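Protein SeqA (Vibrio cholerae, PDB 3SK7) binds pairs of hemimethylated GATC sequences in the origin region and so blocks re-initiation of DNA replication within one cell cycle. Local coordinates at residues A[28-33]-A[93-98]. Numbering follows the deposited sequence.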
ATOM      1  N   MET A  28       1.914  -2.530  -4.807  1.00  7.00           N
ATOM      2  CA  MET A  28       0.568  -3.069  -4.838  1.00  6.53           C
ATOM      3  C   MET A  28       0.348  -4.290  -3.932  1.00  5.55           C
ATOM      4  O   MET A  28      -0.684  -4.381  -3.244  1.00  7.24           O
ATOM      5  CB  MET A  28       0.151  -3.395  -6.272  1.00  6.55           C
ATOM      6  CG  MET A  28      -0.092  -2.178  -7.154  1.00 11.42           C
ATOM      7  SD  MET A  28      -1.346  -1.103  -6.465  1.00 18.71           S
ATOM      8  CE  MET A  28      -1.968  -0.252  -7.871  1.00 22.33           C
ATOM      9  N   LEU A  29       1.314  -5.221  -3.936  1.00  5.77           N
ATOM     10  CA  LEU A  29       1.169  -6.403  -3.109  1.00  5.92           C
ATOM     11  C   LEU A  29       1.253  -6.049  -1.621  1.00  7.56           C
ATOM     12  O   LEU A  29       0.552  -6.619  -0.801  1.00  7.24           O
ATOM     13  CB  LEU A  29       2.205  -7.458  -3.489  1.00  6.93           C
ATOM     14  CG  LEU A  29       2.147  -8.784  -2.742  1.00  8.38           C
ATOM     15  CD1 LEU A  29       0.752  -9.379  -2.777  1.00  9.48           C
ATOM     16  CD2 LEU A  29       3.154  -9.755  -3.325  1.00 10.00           C
ATOM     17  N   ILE A  30       2.098  -5.098  -1.280  1.00  5.81           N
ATOM     18  CA  ILE A  30       2.145  -4.603   0.095  1.00  6.26           C
ATOM     19  C   ILE A  30       0.783  -4.036   0.532  1.00  3.80           C
ATOM     20  O   ILE A  30       0.260  -4.389   1.611  1.00  5.51           O
ATOM     21  CB  ILE A  30       3.230  -3.535   0.246  1.00  5.61           C
ATOM     22  CG1 ILE A  30       4.613  -4.177   0.301  1.00  7.12           C
ATOM     23  CG2 ILE A  30       3.028  -2.696   1.516  1.00  7.17           C
ATOM     24  CD1 ILE A  30       5.761  -3.223   0.001  1.00  7.50           C
ATOM     25  N   LEU A  31       0.196  -3.180  -0.308  1.00  5.16           N
ATOM     26  CA  LEU A  31      -1.124  -2.634   0.002  1.00  5.10           C
ATOM     27  C   LEU A  31      -2.200  -3.724   0.089  1.00  5.64           C
ATOM     28  O   LEU A  31      -3.015  -3.730   1.017  1.00  5.80           O
ATOM     29  CB  LEU A  31      -1.521  -1.575  -1.001  1.00  6.09           C
ATOM     30  CG  LEU A  31      -0.671  -0.301  -0.995  1.00  6.66           C
ATOM     31  CD1 LEU A  31      -0.947   0.508  -2.246  1.00  9.58           C
ATOM     32  CD2 LEU A  31      -0.929   0.529   0.233  1.00  7.60           C
ATOM     33  N   SER A  32      -2.196  -4.652  -0.859  1.00  5.24           N
ATOM     34  CA  SER A  32      -3.172  -5.737  -0.823  0.61  5.79           C
ATOM     35  C   SER A  32      -3.040  -6.518   0.469  1.00  5.09           C
ATOM     36  O   SER A  32      -4.044  -6.955   1.055  1.00  6.77           O
ATOM     37  CB  SER A  32      -2.974  -6.701  -1.997  0.61  6.38           C
ATOM     38  OG  SER A  32      -3.274  -6.104  -3.251  0.61  7.54           O
ATOM     39  N   THR A  33      -1.800  -6.735   0.882  1.00  6.32           N
ATOM     40  CA  THR A  33      -1.532  -7.539   2.069  1.00  5.43           C
ATOM     41  C   THR A  33      -1.981  -6.821   3.341  1.00  5.94           C
ATOM     42  O   THR A  33      -2.548  -7.434   4.245  1.00  5.57           O
ATOM     43  CB  THR A  33      -0.060  -7.911   2.163  1.00  5.77           C
ATOM     44  OG1 THR A  33       0.316  -8.698   1.028  1.00  8.62           O
ATOM     45  CG2 THR A  33       0.216  -8.724   3.422  1.00  7.78           C
ATOM     46  N   GLN A  93       6.628   6.679   1.023  1.00  9.28           N
ATOM     47  CA  GLN A  93       5.970   7.576   1.968  1.00  9.24           C
ATOM     48  C   GLN A  93       4.508   7.243   2.168  1.00  8.40           C
ATOM     49  O   GLN A  93       3.975   7.358   3.265  1.00  9.79           O
ATOM     50  CB  GLN A  93       6.084   9.030   1.476  1.00 14.05           C
ATOM     51  CG  GLN A  93       7.506   9.547   1.491  1.00 22.49           C
ATOM     52  CD  GLN A  93       7.631  10.980   0.978  1.00 32.68           C
ATOM     53  OE1 GLN A  93       6.786  11.452   0.223  1.00 37.13           O
ATOM     54  NE2 GLN A  93       8.682  11.678   1.403  1.00 37.96           N
ATOM     55  N   MET A  94       3.849   6.847   1.096  1.00  7.65           N
ATOM     56  CA  MET A  94       2.434   6.476   1.170  1.00  9.79           C
ATOM     57  C   MET A  94       2.237   5.235   2.040  1.00  6.19           C
ATOM     58  O   MET A  94       1.328   5.177   2.883  1.00  8.64           O
ATOM     59  CB  MET A  94       1.893   6.222  -0.229  1.00 12.29           C
ATOM     60  CG  MET A  94       1.930   7.466  -1.112  1.00 14.15           C
ATOM     61  SD  MET A  94       1.702   7.165  -2.879  1.00 19.44           S
ATOM     62  CE  MET A  94       0.044   6.551  -2.769  1.00 11.71           C
ATOM     63  N   VAL A  95       3.091   4.235   1.821  1.00  6.51           N
ATOM     64  CA  VAL A  95       2.997   3.013   2.608  1.00  6.13           C
ATOM     65  C   VAL A  95       3.316   3.282   4.093  1.00  6.91           C
ATOM     66  O   VAL A  95       2.662   2.754   4.988  1.00  7.87           O
ATOM     67  CB  VAL A  95       3.923   1.922   2.050  1.00  7.03           C
ATOM     68  CG1 VAL A  95       4.096   0.793   3.047  1.00  7.57           C
ATOM     69  CG2 VAL A  95       3.388   1.376   0.746  1.00  9.24           C
ATOM     70  N   GLU A  96       4.314   4.116   4.338  1.00  6.47           N
ATOM     71  CA  GLU A  96       4.619   4.482   5.702  1.00  7.68           C
ATOM     72  C   GLU A  96       3.432   5.155   6.389  1.00  8.86           C
ATOM     73  O   GLU A  96       3.091   4.807   7.513  1.00 10.03           O
ATOM     74  CB  GLU A  96       5.828   5.428   5.740  1.00 10.85           C
ATOM     75  CG  GLU A  96       6.136   5.959   7.132  1.00 13.47           C
ATOM     76  CD  GLU A  96       7.270   6.943   7.157  1.00 21.11           C
ATOM     77  OE1 GLU A  96       7.545   7.624   6.129  1.00 26.39           O
ATOM     78  OE2 GLU A  96       7.874   7.050   8.233  1.00 29.36           O
ATOM     79  N   GLN A  97       2.813   6.119   5.714  1.00  8.13           N
ATOM     80  CA  GLN A  97       1.673   6.826   6.281  0.61 10.76           C
ATOM     81  C   GLN A  97       0.567   5.856   6.660  1.00  9.31           C
ATOM     82  O   GLN A  97      -0.026   5.916   7.789  1.00 10.90           O
ATOM     83  CB  GLN A  97       1.131   7.861   5.291  0.61 15.19           C
ATOM     84  CG  GLN A  97       2.016   9.086   5.142  0.61 22.94           C
ATOM     85  CD  GLN A  97       1.704   9.935   3.916  0.61 30.37           C
ATOM     86  OE1 GLN A  97       0.629   9.840   3.317  0.61 39.39           O
ATOM     87  NE2 GLN A  97       2.661  10.781   3.539  0.61 29.80           N
ATOM     88  N   VAL A  98       0.271   4.937   5.747  1.00  6.11           N
ATOM     89  CA  VAL A  98      -0.757   3.952   6.012  1.00  6.79           C
ATOM     90  C   VAL A  98      -0.390   3.049   7.205  1.00  7.35           C
ATOM     91  O   VAL A  98      -1.213   2.810   8.109  1.00  7.48           O
ATOM     92  CB  VAL A  98      -1.010   3.094   4.764  1.00  7.54           C
ATOM     93  CG1 VAL A  98      -1.870   1.885   5.079  1.00  8.52           C
ATOM     94  CG2 VAL A  98      -1.672   3.926   3.655  1.00  8.94           C
TER
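Val-95 puts both of its methyls against the branch methyl of Ile-30: CG1 of Val-95 lies 4.0 Å from CG2 of Ile-30, and CG2 of Val-95 lies 4.2 Å from the same Ile-30 atom. The two side chains cross at about a right angle, the Ile-30 methyl facing the fork of the valine. The Ile-30 side chain leaves the backbone toward 93-98, and with CG1 set beside the backbone N (chi1 -77°) it is CG2 that meets Val-95. In Val-95, CG1 anti to the backbone N (chi1 166°) and CG2 beside it let both methyls reach that one Ile-30 carbon. A looser apolar contact lies alongside: Leu-31 starts off obliquely, but its end bends nearer, bringing CD2 to 4.4 Å from Val-95 CG2.

With CA atoms 7.5 Å apart at Leu-31 and Val-95, the segments meet through a few buried aliphatic groups, and no hydrogen bond joins 28-33 to 93-98. This is a central helix-helix contact of the SeqA C-terminal domain, a mostly helical fold with a small antiparallel sheet; it joins helix 23-37 to helix 88-101 close to the middle of the chain. Helix 106-114 adds to the apolar cluster, its Val-112 touching both Ile-30 and Val-95, and Phe-17 and Leu-11 also pack on Ile-30.

The side-chain hydrogen bonds here start from helix 23-37. Thr-33 OG1 donates to Leu-29 O at 2.8 Å, making an angle of 147° with the C=O bond at the oxygen and tilted out of the carbonyl plane; Thr-33 N reaches Leu-29 O from the opposite face at 2.9 Å. Leu-29 O thus takes two bonds, and the one from OG1 gives the buried threonine hydroxyl a partner. Ser-32 OG is hydrogen-bonded to the carbonyl oxygen of Pro-76.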